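PDB 3E7Q: transcriptional regulator from Pseudomonas aeruginosa, which probably binds operator DNA through a TetR-type helix-turn-helix domain and acts as a dimeric transcriptional repressor. Local coordinates for residues C26-G31 with D106-D111; A63-A68 with L114-A119; T70-R75 with S101-D106. All blocks are in the same frame, centred on the assembly; numbering follows the deposited sequence.

Interaction 1 of 3, residues C26-G31 with D106-D111; sequences CLKRHG and DPQLLD
At the seam between the DNA-binding head and the C-terminal helical body, Lys28 of helix 12-34 lies over Asp111 and reaches on to Gln108. The two backbones come close here, with Lys28 CA 5.4 Å from Asp111 CA. Lys28 holds CG anti to its backbone N (chi1 166°) and stays extended beyond it, which lays the aliphatic chain obliquely across the carboxylate: Lys28 CD sits 3.8 Å from Asp111 CG. The ammonium passes the carboxylate, for Lys28 NZ stops 4.2 Å from Asp111 OD2, opposite charges beyond salt-bridge range which may still attract each other through space. NZ comes to rest 3.5 Å from Gln108 CG, a van der Waals contact, where the two side chains cross at about a right angle. As in other TetR-family proteins, a helix of the N-terminal domain (here 12-34) packs against the C-terminal one, and this contact lies at the surface of that junction. On the body side, an Asx turn precedes helix 110-120: Gln108 N donates to Asp106 OD1 at 3.1 Å, arriving from above the carboxylate plane. Also on helix 12-34, Cys26 packs on Ile40 of the predicted helix-turn-helix, and Arg29 makes a salt bridge with Glu43.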
ATOM      1  N   CYS B  26      11.588  14.379  -8.998  1.00 44.72           N
ATOM      2  CA  CYS B  26      12.149  14.721  -7.701  1.00 45.55           C
ATOM      3  C   CYS B  26      11.665  13.847  -6.531  1.00 46.45           C
ATOM      4  O   CYS B  26      12.483  13.498  -5.653  1.00 46.58           O
ATOM      5  CB  CYS B  26      11.890  16.173  -7.398  1.00 46.31           C
ATOM      6  SG  CYS B  26      12.511  16.619  -5.817  1.00 48.67           S
ATOM      7  N   LEU B  27      10.365  13.508  -6.499  1.00 45.97           N
ATOM      8  CA  LEU B  27       9.836  12.646  -5.469  1.00 46.57           C
ATOM      9  C   LEU B  27      10.429  11.234  -5.529  1.00 48.65           C
ATOM     10  O   LEU B  27      10.700  10.618  -4.484  1.00 48.13           O
ATOM     11  CB  LEU B  27       8.314  12.532  -5.579  1.00 45.85           C
ATOM     12  CG  LEU B  27       7.455  13.744  -5.242  1.00 44.89           C
ATOM     13  CD1 LEU B  27       6.045  13.445  -5.683  1.00 41.08           C
ATOM     14  CD2 LEU B  27       7.525  14.172  -3.751  1.00 42.01           C
ATOM     15  N   LYS B  28      10.591  10.726  -6.754  1.00 51.86           N
ATOM     16  CA  LYS B  28      11.173   9.414  -7.013  1.00 53.72           C
ATOM     17  C   LYS B  28      12.626   9.363  -6.617  1.00 54.46           C
ATOM     18  O   LYS B  28      13.075   8.297  -6.233  1.00 55.91           O
ATOM     19  CB  LYS B  28      10.987   8.984  -8.489  1.00 54.87           C
ATOM     20  CG  LYS B  28      11.852   7.764  -8.957  1.00 54.77           C
ATOM     21  CD  LYS B  28      11.200   6.949 -10.090  1.00 55.99           C
ATOM     22  CE  LYS B  28      12.215   5.917 -10.688  1.00 58.76           C
ATOM     23  NZ  LYS B  28      11.578   4.856 -11.577  1.00 59.88           N
ATOM     24  N   ARG B  29      13.330  10.501  -6.633  1.00 54.41           N
ATOM     25  CA  ARG B  29      14.764  10.553  -6.293  1.00 54.66           C
ATOM     26  C   ARG B  29      15.094  10.983  -4.852  1.00 55.01           C
ATOM     27  O   ARG B  29      16.106  10.552  -4.288  1.00 55.37           O
ATOM     28  CB  ARG B  29      15.481  11.506  -7.267  1.00 54.81           C
ATOM     29  CG  ARG B  29      16.868  11.982  -6.854  1.00 54.51           C
ATOM     30  CD  ARG B  29      17.320  13.038  -7.772  1.00 54.96           C
ATOM     31  NE  ARG B  29      17.454  12.523  -9.135  1.00 56.27           N
ATOM     32  CZ  ARG B  29      18.612  12.248  -9.750  1.00 56.56           C
ATOM     33  NH1 ARG B  29      19.783  12.434  -9.137  1.00 56.07           N
ATOM     34  NH2 ARG B  29      18.593  11.778 -11.001  1.00 56.28           N
ATOM     35  N   HIS B  30      14.275  11.837  -4.247  1.00 54.42           N
ATOM     36  CA  HIS B  30      14.614  12.368  -2.949  1.00 53.39           C
ATOM     37  C   HIS B  30      13.639  11.984  -1.883  1.00 52.52           C
ATOM     38  O   HIS B  30      13.860  12.301  -0.722  1.00 53.33           O
ATOM     39  CB  HIS B  30      14.711  13.889  -3.008  1.00 52.98           C
ATOM     40  CG  HIS B  30      15.754  14.377  -3.952  1.00 53.71           C
ATOM     41  ND1 HIS B  30      17.102  14.149  -3.751  1.00 54.67           N
ATOM     42  CD2 HIS B  30      15.653  15.069  -5.113  1.00 52.90           C
ATOM     43  CE1 HIS B  30      17.785  14.691  -4.744  1.00 52.32           C
ATOM     44  NE2 HIS B  30      16.933  15.262  -5.580  1.00 51.59           N
ATOM     45  N   GLY B  31      12.546  11.335  -2.254  1.00 51.82           N
ATOM     46  CA  GLY B  31      11.378  11.260  -1.362  1.00 50.47           C
ATOM     47  C   GLY B  31      10.668  12.602  -1.143  1.00 49.10           C
ATOM     48  O   GLY B  31      11.144  13.668  -1.520  1.00 47.63           O
ATOM     49  N   ASP B 106       1.846   0.268 -14.444  1.00 66.29           N
ATOM     50  CA  ASP B 106       3.212   0.786 -14.611  1.00 66.60           C
ATOM     51  C   ASP B 106       3.948   0.920 -13.279  1.00 68.06           C
ATOM     52  O   ASP B 106       3.636   1.814 -12.458  1.00 68.53           O
ATOM     53  CB  ASP B 106       3.199   2.157 -15.328  1.00 67.44           C
ATOM     54  CG  ASP B 106       4.613   2.784 -15.488  1.00 68.52           C
ATOM     55  OD1 ASP B 106       5.639   2.039 -15.546  1.00 71.62           O
ATOM     56  OD2 ASP B 106       4.688   4.041 -15.568  1.00 71.70           O
ATOM     57  N   PRO B 107       4.972   0.074 -13.073  1.00 68.75           N
ATOM     58  CA  PRO B 107       5.650   0.106 -11.785  1.00 68.79           C
ATOM     59  C   PRO B 107       6.471   1.381 -11.590  1.00 68.66           C
ATOM     60  O   PRO B 107       6.928   1.647 -10.488  1.00 68.56           O
ATOM     61  CB  PRO B 107       6.579  -1.116 -11.860  1.00 69.21           C
ATOM     62  CG  PRO B 107       6.923  -1.221 -13.342  1.00 68.61           C
ATOM     63  CD  PRO B 107       5.597  -0.900 -14.000  1.00 68.97           C
ATOM     64  N   GLN B 108       6.675   2.164 -12.641  1.00 68.73           N
ATOM     65  CA  GLN B 108       7.495   3.359 -12.497  1.00 68.36           C
ATOM     66  C   GLN B 108       6.929   4.336 -11.521  1.00 66.84           C
ATOM     67  O   GLN B 108       7.682   5.005 -10.835  1.00 67.48           O
ATOM     68  CB  GLN B 108       7.714   4.089 -13.826  1.00 69.08           C
ATOM     69  CG  GLN B 108       8.796   5.216 -13.696  1.00 69.63           C
ATOM     70  CD  GLN B 108       9.349   5.669 -15.034  1.00 70.29           C
ATOM     71  OE1 GLN B 108       9.339   4.913 -16.031  1.00 74.09           O
ATOM     72  NE2 GLN B 108       9.853   6.903 -15.067  1.00 70.53           N
ATOM     73  N   LEU B 109       5.609   4.425 -11.452  1.00 65.36           N
ATOM     74  CA  LEU B 109       4.962   5.405 -10.608  1.00 63.69           C
ATOM     75  C   LEU B 109       4.832   4.996  -9.130  1.00 63.64           C
ATOM     76  O   LEU B 109       4.402   5.826  -8.311  1.00 64.31           O
ATOM     77  CB  LEU B 109       3.566   5.718 -11.146  1.00 64.23           C
ATOM     78  CG  LEU B 109       3.428   6.745 -12.264  1.00 64.78           C
ATOM     79  CD1 LEU B 109       1.946   6.799 -12.688  1.00 65.52           C
ATOM     80  CD2 LEU B 109       3.942   8.113 -11.869  1.00 64.12           C
ATOM     81  N   LEU B 110       5.157   3.741  -8.785  1.00 61.63           N
ATOM     82  CA  LEU B 110       5.008   3.237  -7.412  1.00 60.31           C
ATOM     83  C   LEU B 110       5.654   4.202  -6.433  1.00 58.61           C
ATOM     84  O   LEU B 110       5.061   4.574  -5.430  1.00 56.32           O
ATOM     85  CB  LEU B 110       5.635   1.850  -7.260  1.00 59.95           C
ATOM     86  CG  LEU B 110       5.787   1.287  -5.835  1.00 60.24           C
ATOM     87  CD1 LEU B 110       4.465   0.868  -5.306  1.00 59.24           C
ATOM     88  CD2 LEU B 110       6.791   0.107  -5.774  1.00 60.27           C
ATOM     89  N   ASP B 111       6.860   4.635  -6.778  1.00 57.05           N
ATOM     90  CA  ASP B 111       7.626   5.544  -5.949  1.00 56.07           C
ATOM     91  C   ASP B 111       6.891   6.857  -5.671  1.00 53.62           C
ATOM     92  O   ASP B 111       7.022   7.431  -4.572  1.00 51.50           O
ATOM     93  CB  ASP B 111       8.990   5.878  -6.606  1.00 57.55           C
ATOM     94  CG  ASP B 111       9.581   4.708  -7.455  1.00 60.28           C
ATOM     95  OD1 ASP B 111      10.759   4.326  -7.144  1.00 65.64           O
ATOM     96  OD2 ASP B 111       8.894   4.221  -8.421  1.00 55.66           O
TER

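Interaction 2 of 3, residues A63-A68 with L114-A119; sequences AEAYLA and LAFWGA
With chi1 at -164°, Tyr66 swings its ring away from its own backbone N and lays it alongside the Phe116 side chain of segment 114-119, while Phe116, its CG beside the backbone N, sends its ring the opposite way. The two rings slide past each other as an offset stack, centroids 4.5 Å apart and planes only 11° from parallel. Their closest atoms are Tyr66 CD1 and Phe116 CD2, at 3.6 Å. The offset leaves each ring covering the root of the other side chain in a reciprocal pair of CH-pi contacts: Phe116 CB stands 3.8 Å from the centroid of the Tyr66 ring, almost on its normal, and Tyr66 CA lies 3.9 Å from the centroid of the Phe116 ring. Ala65 CB adds an apolar touch to Phe116 CZ at 4.2 Å. At the far end, Tyr66 OH comes to the edge of the Trp117 indole, 3.9 Å from CD1; this buried hydroxyl is satisfied by a hydrogen bond with His130 ND1. The short helical segments cross at -123°, their axes 10.8 Å apart. Leu24 of helix 12-34 packs on Phe116, Ile126 and Val129 of helix 124-152 pack on Tyr66, and Trp117 meets Leu175 of the second subunit.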
ATOM      1  N   ALA B  63       0.814  18.435  -4.130  1.00 40.64           N
ATOM      2  CA  ALA B  63      -0.640  18.357  -4.300  1.00 41.59           C
ATOM      3  C   ALA B  63      -1.059  18.478  -5.765  1.00 42.26           C
ATOM      4  O   ALA B  63      -1.899  17.705  -6.238  1.00 42.80           O
ATOM      5  CB  ALA B  63      -1.360  19.423  -3.457  1.00 40.95           C
ATOM      6  N   GLU B  64      -0.470  19.399  -6.512  1.00 43.35           N
ATOM      7  CA  GLU B  64      -0.779  19.461  -7.953  1.00 44.00           C
ATOM      8  C   GLU B  64      -0.396  18.189  -8.727  1.00 42.68           C
ATOM      9  O   GLU B  64      -1.169  17.707  -9.578  1.00 42.94           O
ATOM     10  CB  GLU B  64      -0.103  20.633  -8.644  1.00 45.38           C
ATOM     11  CG  GLU B  64      -0.916  21.927  -8.805  1.00 50.51           C
ATOM     12  CD  GLU B  64      -2.274  21.763  -9.524  1.00 56.19           C
ATOM     13  OE1 GLU B  64      -2.360  21.929 -10.785  1.00 60.93           O
ATOM     14  OE2 GLU B  64      -3.267  21.535  -8.796  1.00 58.30           O
ATOM     15  N   ALA B  65       0.800  17.665  -8.473  1.00 41.65           N
ATOM     16  CA  ALA B  65       1.203  16.361  -9.043  1.00 40.82           C
ATOM     17  C   ALA B  65       0.263  15.195  -8.631  1.00 40.61           C
ATOM     18  O   ALA B  65      -0.054  14.331  -9.467  1.00 39.90           O
ATOM     19  CB  ALA B  65       2.626  16.026  -8.697  1.00 38.88           C
ATOM     20  N   TYR B  66      -0.118  15.167  -7.349  1.00 40.07           N
ATOM     21  CA  TYR B  66      -1.010  14.169  -6.788  1.00 40.17           C
ATOM     22  C   TYR B  66      -2.352  14.238  -7.508  1.00 40.30           C
ATOM     23  O   TYR B  66      -2.851  13.242  -7.949  1.00 40.04           O
ATOM     24  CB  TYR B  66      -1.197  14.386  -5.258  1.00 40.33           C
ATOM     25  CG  TYR B  66      -1.806  13.226  -4.415  1.00 39.87           C
ATOM     26  CD1 TYR B  66      -2.136  11.992  -4.963  1.00 39.96           C
ATOM     27  CD2 TYR B  66      -1.984  13.376  -3.072  1.00 40.12           C
ATOM     28  CE1 TYR B  66      -2.665  10.978  -4.199  1.00 41.87           C
ATOM     29  CE2 TYR B  66      -2.490  12.368  -2.286  1.00 42.72           C
ATOM     30  CZ  TYR B  66      -2.826  11.167  -2.841  1.00 43.84           C
ATOM     31  OH  TYR B  66      -3.353  10.167  -2.051  1.00 44.03           O
ATOM     32  N   LEU B  67      -2.884  15.438  -7.675  1.00 41.28           N
ATOM     33  CA  LEU B  67      -4.134  15.657  -8.393  1.00 41.45           C
ATOM     34  C   LEU B  67      -4.130  15.239  -9.853  1.00 41.61           C
ATOM     35  O   LEU B  67      -5.136  14.713 -10.356  1.00 41.59           O
ATOM     36  CB  LEU B  67      -4.549  17.129  -8.300  1.00 41.93           C
ATOM     37  CG  LEU B  67      -5.529  17.450  -7.182  1.00 44.01           C
ATOM     38  CD1 LEU B  67      -5.625  18.955  -6.905  1.00 45.71           C
ATOM     39  CD2 LEU B  67      -6.960  16.830  -7.489  1.00 43.81           C
ATOM     40  N   ALA B  68      -3.032  15.553 -10.545  1.00 40.96           N
ATOM     41  CA  ALA B  68      -2.808  15.132 -11.913  1.00 40.77           C
ATOM     42  C   ALA B  68      -2.782  13.605 -11.976  1.00 41.42           C
ATOM     43  O   ALA B  68      -3.417  13.039 -12.823  1.00 42.79           O
ATOM     44  CB  ALA B  68      -1.503  15.717 -12.474  1.00 39.90           C
ATOM     45  N   LEU B 114       4.012   6.229  -3.202  1.00 43.38           N
ATOM     46  CA  LEU B 114       4.582   6.029  -1.903  1.00 42.35           C
ATOM     47  C   LEU B 114       4.941   7.376  -1.212  1.00 41.55           C
ATOM     48  O   LEU B 114       4.704   7.581  -0.036  1.00 38.96           O
ATOM     49  CB  LEU B 114       5.762   5.087  -2.002  1.00 42.90           C
ATOM     50  CG  LEU B 114       5.518   3.601  -2.295  1.00 43.40           C
ATOM     51  CD1 LEU B 114       6.894   2.974  -2.410  1.00 46.44           C
ATOM     52  CD2 LEU B 114       4.756   2.928  -1.223  1.00 44.63           C
ATOM     53  N   ALA B 115       5.433   8.307  -2.009  1.00 41.23           N
ATOM     54  CA  ALA B 115       5.781   9.635  -1.557  1.00 40.28           C
ATOM     55  C   ALA B 115       4.510  10.446  -1.209  1.00 40.27           C
ATOM     56  O   ALA B 115       4.506  11.156  -0.194  1.00 40.91           O
ATOM     57  CB  ALA B 115       6.662  10.363  -2.627  1.00 37.78           C
ATOM     58  N   PHE B 116       3.453  10.343  -2.025  1.00 39.81           N
ATOM     59  CA  PHE B 116       2.156  11.016  -1.717  1.00 40.12           C
ATOM     60  C   PHE B 116       1.516  10.534  -0.407  1.00 41.02           C
ATOM     61  O   PHE B 116       1.029  11.302   0.426  1.00 42.71           O
ATOM     62  CB  PHE B 116       1.137  10.766  -2.835  1.00 39.34           C
ATOM     63  CG  PHE B 116       1.523  11.312  -4.215  1.00 37.50           C
ATOM     64  CD1 PHE B 116       2.141  12.531  -4.373  1.00 35.08           C
ATOM     65  CD2 PHE B 116       1.159  10.604  -5.348  1.00 38.89           C
ATOM     66  CE1 PHE B 116       2.441  13.030  -5.624  1.00 36.86           C
ATOM     67  CE2 PHE B 116       1.456  11.077  -6.599  1.00 41.52           C
ATOM     68  CZ  PHE B 116       2.121  12.325  -6.730  1.00 36.50           C
ATOM     69  N   TRP B 117       1.485   9.230  -0.251  1.00 41.47           N
ATOM     70  CA  TRP B 117       0.944   8.614   0.918  1.00 41.43           C
ATOM     71  C   TRP B 117       1.689   8.960   2.192  1.00 41.70           C
ATOM     72  O   TRP B 117       1.108   8.963   3.256  1.00 40.02           O
ATOM     73  CB  TRP B 117       0.975   7.131   0.700  1.00 42.28           C
ATOM     74  CG  TRP B 117       0.013   6.662  -0.279  1.00 43.41           C
ATOM     75  CD1 TRP B 117      -1.123   7.296  -0.677  1.00 42.87           C
ATOM     76  CD2 TRP B 117       0.045   5.420  -0.980  1.00 42.56           C
ATOM     77  NE1 TRP B 117      -1.792   6.522  -1.555  1.00 43.71           N
ATOM     78  CE2 TRP B 117      -1.131   5.349  -1.734  1.00 43.45           C
ATOM     79  CE3 TRP B 117       0.928   4.341  -1.002  1.00 41.96           C
ATOM     80  CZ2 TRP B 117      -1.424   4.265  -2.569  1.00 44.77           C
ATOM     81  CZ3 TRP B 117       0.658   3.284  -1.804  1.00 43.28           C
ATOM     82  CH2 TRP B 117      -0.525   3.234  -2.574  1.00 44.96           C
ATOM     83  N   GLY B 118       2.995   9.224   2.103  1.00 43.02           N
ATOM     84  CA  GLY B 118       3.747   9.654   3.276  1.00 43.01           C
ATOM     85  C   GLY B 118       3.444  11.098   3.633  1.00 43.44           C
ATOM     86  O   GLY B 118       3.476  11.460   4.796  1.00 46.35           O
ATOM     87  N   ALA B 119       3.175  11.921   2.631  1.00 42.89           N
ATOM     88  CA  ALA B 119       2.789  13.299   2.835  1.00 42.61           C
ATOM     89  C   ALA B 119       1.335  13.439   3.362  1.00 43.63           C
ATOM     90  O   ALA B 119       0.982  14.508   3.821  1.00 43.52           O
ATOM     91  CB  ALA B 119       2.965  14.057   1.562  1.00 40.99           C
TER

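Interaction 3 of 3, residues T70-R75 with S101-D106; sequences TGRVMR and SAELLD
Val73 and Leu104 make the apolar centre of a contact within the all-helical regulatory part of this TetR-family protein, where the long helix 58-82 meets the short, weakly bonded helix 102-105. Val73 CG2, placed beside its own backbone N, lies 3.6 Å from Leu104 CD2. That methyl is the branch of Leu104 that reaches across; Leu76 and Leu77, further along helix 58-82, also pack against the leucine side chain. Arg72 NH1 rests 3.8 Å from Leu104 CD2, making the methyl common to the valine and the arginine, whose side chain slides past Leu104 in the opposite direction. Among polar contacts, Leu104 O takes a hydrogen bond from Trp174 NE1 of helix 159-179, which ties the short helix to the rest of the body. Arg72 is extended from CG to NE, with CG anti to the backbone N (chi1 169°), and this brings the guanidinium alongside residues 103-104. The charges stay apart: Glu103 is bent at chi2 and its carboxylate leads away, leaving OE1 6.6 Å from Arg72 NH2, so any electrostatic attraction is probably long-range. Arg72 NH2 lies 3.6 Å from Glu103 O, too long to count as a hydrogen bond, with that O near the guanidinium plane, and 3.7 Å from Glu103 CB.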
ATOM      1  N   THR B  70      -3.836  11.084  -9.830  1.00 43.45           N
ATOM      2  CA  THR B  70      -5.166  10.577  -9.524  1.00 44.45           C
ATOM      3  C   THR B  70      -6.220  10.893 -10.569  1.00 44.10           C
ATOM      4  O   THR B  70      -7.044  10.041 -10.866  1.00 45.23           O
ATOM      5  CB  THR B  70      -5.674  11.040  -8.125  1.00 44.89           C
ATOM      6  OG1 THR B  70      -5.688  12.467  -8.059  1.00 46.10           O
ATOM      7  CG2 THR B  70      -4.783  10.441  -7.002  1.00 44.54           C
ATOM      8  N   GLY B  71      -6.194  12.104 -11.126  1.00 44.78           N
ATOM      9  CA  GLY B  71      -7.095  12.501 -12.214  1.00 43.83           C
ATOM     10  C   GLY B  71      -7.006  11.580 -13.412  1.00 44.98           C
ATOM     11  O   GLY B  71      -8.032  11.175 -13.999  1.00 43.65           O
ATOM     12  N   ARG B  72      -5.769  11.246 -13.770  1.00 45.15           N
ATOM     13  CA  ARG B  72      -5.484  10.435 -14.924  1.00 46.37           C
ATOM     14  C   ARG B  72      -5.971   9.018 -14.742  1.00 45.78           C
ATOM     15  O   ARG B  72      -6.590   8.461 -15.649  1.00 44.67           O
ATOM     16  CB  ARG B  72      -3.966  10.424 -15.197  1.00 47.05           C
ATOM     17  CG  ARG B  72      -3.580   9.406 -16.214  1.00 48.09           C
ATOM     18  CD  ARG B  72      -2.121   9.386 -16.531  1.00 50.28           C
ATOM     19  NE  ARG B  72      -1.841   8.179 -17.306  1.00 56.27           N
ATOM     20  CZ  ARG B  72      -1.723   6.934 -16.803  1.00 57.80           C
ATOM     21  NH1 ARG B  72      -1.833   6.728 -15.496  1.00 57.28           N
ATOM     22  NH2 ARG B  72      -1.485   5.881 -17.618  1.00 56.64           N
ATOM     23  N   VAL B  73      -5.644   8.412 -13.597  1.00 46.01           N
ATOM     24  CA  VAL B  73      -6.162   7.084 -13.232  1.00 46.56           C
ATOM     25  C   VAL B  73      -7.708   7.024 -13.346  1.00 46.24           C
ATOM     26  O   VAL B  73      -8.263   6.129 -14.008  1.00 45.07           O
ATOM     27  CB  VAL B  73      -5.769   6.655 -11.793  1.00 47.31           C
ATOM     28  CG1 VAL B  73      -6.680   5.433 -11.282  1.00 47.63           C
ATOM     29  CG2 VAL B  73      -4.312   6.334 -11.708  1.00 48.42           C
ATOM     30  N   MET B  74      -8.374   7.985 -12.714  1.00 45.66           N
ATOM     31  CA  MET B  74      -9.829   8.083 -12.802  1.00 46.09           C
ATOM     32  C   MET B  74     -10.411   8.254 -14.182  1.00 45.57           C
ATOM     33  O   MET B  74     -11.495   7.737 -14.445  1.00 44.82           O
ATOM     34  CB  MET B  74     -10.341   9.233 -11.953  1.00 45.98           C
ATOM     35  CG  MET B  74     -10.273   8.907 -10.482  1.00 47.53           C
ATOM     36  SD  MET B  74     -11.270   7.490  -9.928  1.00 46.15           S
ATOM     37  CE  MET B  74     -12.881   8.038 -10.515  1.00 40.12           C
ATOM     38  N   ARG B  75      -9.743   9.029 -15.034  1.00 45.32           N
ATOM     39  CA  ARG B  75     -10.167   9.154 -16.416  1.00 46.20           C
ATOM     40  C   ARG B  75     -10.137   7.824 -17.108  1.00 45.32           C
ATOM     41  O   ARG B  75     -11.047   7.476 -17.857  1.00 45.40           O
ATOM     42  CB  ARG B  75      -9.307  10.105 -17.219  1.00 46.29           C
ATOM     43  CG  ARG B  75      -9.795  11.529 -17.185  1.00 48.37           C
ATOM     44  CD  ARG B  75      -9.123  12.358 -18.324  1.00 48.03           C
ATOM     45  NE  ARG B  75      -7.657  12.449 -18.213  1.00 50.57           N
ATOM     46  CZ  ARG B  75      -6.985  13.160 -17.287  1.00 51.77           C
ATOM     47  NH1 ARG B  75      -7.624  13.822 -16.309  1.00 53.46           N
ATOM     48  NH2 ARG B  75      -5.649  13.161 -17.294  1.00 48.87           N
ATOM     49  N   SER B 101      -3.759  -3.389 -16.727  1.00 46.47           N
ATOM     50  CA  SER B 101      -3.143  -3.024 -17.985  1.00 47.37           C
ATOM     51  C   SER B 101      -1.850  -2.310 -17.659  1.00 48.00           C
ATOM     52  O   SER B 101      -1.674  -1.827 -16.541  1.00 48.65           O
ATOM     53  CB  SER B 101      -4.076  -2.083 -18.767  1.00 47.61           C
ATOM     54  OG  SER B 101      -4.142  -0.813 -18.119  1.00 47.33           O
ATOM     55  N   ALA B 102      -0.946  -2.275 -18.629  1.00 49.12           N
ATOM     56  CA  ALA B 102       0.369  -1.632 -18.515  1.00 49.94           C
ATOM     57  C   ALA B 102       0.297  -0.149 -18.109  1.00 51.17           C
ATOM     58  O   ALA B 102       1.149   0.353 -17.411  1.00 51.60           O
ATOM     59  CB  ALA B 102       1.094  -1.778 -19.839  1.00 49.34           C
ATOM     60  N   GLU B 103      -0.752   0.540 -18.528  1.00 54.22           N
ATOM     61  CA  GLU B 103      -0.969   1.950 -18.190  1.00 56.16           C
ATOM     62  C   GLU B 103      -1.110   2.147 -16.657  1.00 56.71           C
ATOM     63  O   GLU B 103      -0.292   2.834 -16.022  1.00 56.90           O
ATOM     64  CB  GLU B 103      -2.188   2.472 -18.957  1.00 56.66           C
ATOM     65  CG  GLU B 103      -2.003   2.551 -20.511  1.00 60.16           C
ATOM     66  CD  GLU B 103      -2.032   1.173 -21.248  1.00 64.25           C
ATOM     67  OE1 GLU B 103      -2.751   0.263 -20.784  1.00 64.07           O
ATOM     68  OE2 GLU B 103      -1.324   0.999 -22.295  1.00 65.25           O
ATOM     69  N   LEU B 104      -2.078   1.482 -16.045  1.00 57.23           N
ATOM     70  CA  LEU B 104      -2.276   1.601 -14.594  1.00 57.55           C
ATOM     71  C   LEU B 104      -1.368   0.659 -13.776  1.00 59.43           C
ATOM     72  O   LEU B 104      -1.174   0.863 -12.561  1.00 58.45           O
ATOM     73  CB  LEU B 104      -3.755   1.406 -14.232  1.00 56.85           C
ATOM     74  CG  LEU B 104      -4.612   2.506 -14.864  1.00 56.46           C
ATOM     75  CD1 LEU B 104      -6.085   2.275 -14.627  1.00 57.19           C
ATOM     76  CD2 LEU B 104      -4.192   3.935 -14.411  1.00 53.39           C
ATOM     77  N   LEU B 105      -0.786  -0.362 -14.424  1.00 61.45           N
ATOM     78  CA  LEU B 105       0.096  -1.275 -13.681  1.00 62.77           C
ATOM     79  C   LEU B 105       1.571  -0.881 -13.816  1.00 64.21           C
ATOM     80  O   LEU B 105       2.438  -1.583 -13.322  1.00 64.72           O
ATOM     81  CB  LEU B 105      -0.193  -2.741 -14.043  1.00 62.20           C
ATOM     82  CG  LEU B 105       0.126  -3.782 -12.951  1.00 61.74           C
ATOM     83  CD1 LEU B 105      -0.694  -3.601 -11.640  1.00 60.44           C
ATOM     84  CD2 LEU B 105       0.001  -5.212 -13.476  1.00 60.17           C
ATOM     85  N   ASP B 106       1.846   0.268 -14.444  1.00 66.29           N
ATOM     86  CA  ASP B 106       3.212   0.786 -14.611  1.00 66.60           C
ATOM     87  C   ASP B 106       3.948   0.920 -13.279  1.00 68.06           C
ATOM     88  O   ASP B 106       3.636   1.814 -12.458  1.00 68.53           O
ATOM     89  CB  ASP B 106       3.199   2.157 -15.328  1.00 67.44           C
ATOM     90  CG  ASP B 106       4.613   2.784 -15.488  1.00 68.52           C
ATOM     91  OD1 ASP B 106       5.639   2.039 -15.546  1.00 71.62           O
ATOM     92  OD2 ASP B 106       4.688   4.041 -15.568  1.00 71.70           O
TER

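Interactions 1 and 2 lie about 11 Å apart, centre to centre, and are joined directly: Leu27, next to Lys28 on helix 12-34, packs its CD1 3.6 Å from Phe116 CE1 and its CB against Ala115. The exposed contact of Lys28 thus borders the buried aromatic stack, and both use helix 110-120. Interaction 3 is about 15 Å from each of the others, again between centres. It shares helix 58-82 with interaction 2, its segment 101-106 overlaps 106-111 at Asp106, and it is nested in the chain loops closed by both. Together the three connect the predicted DNA-binding head to the helical body by two routes, helix 12-34 and the continuous helix 58-82.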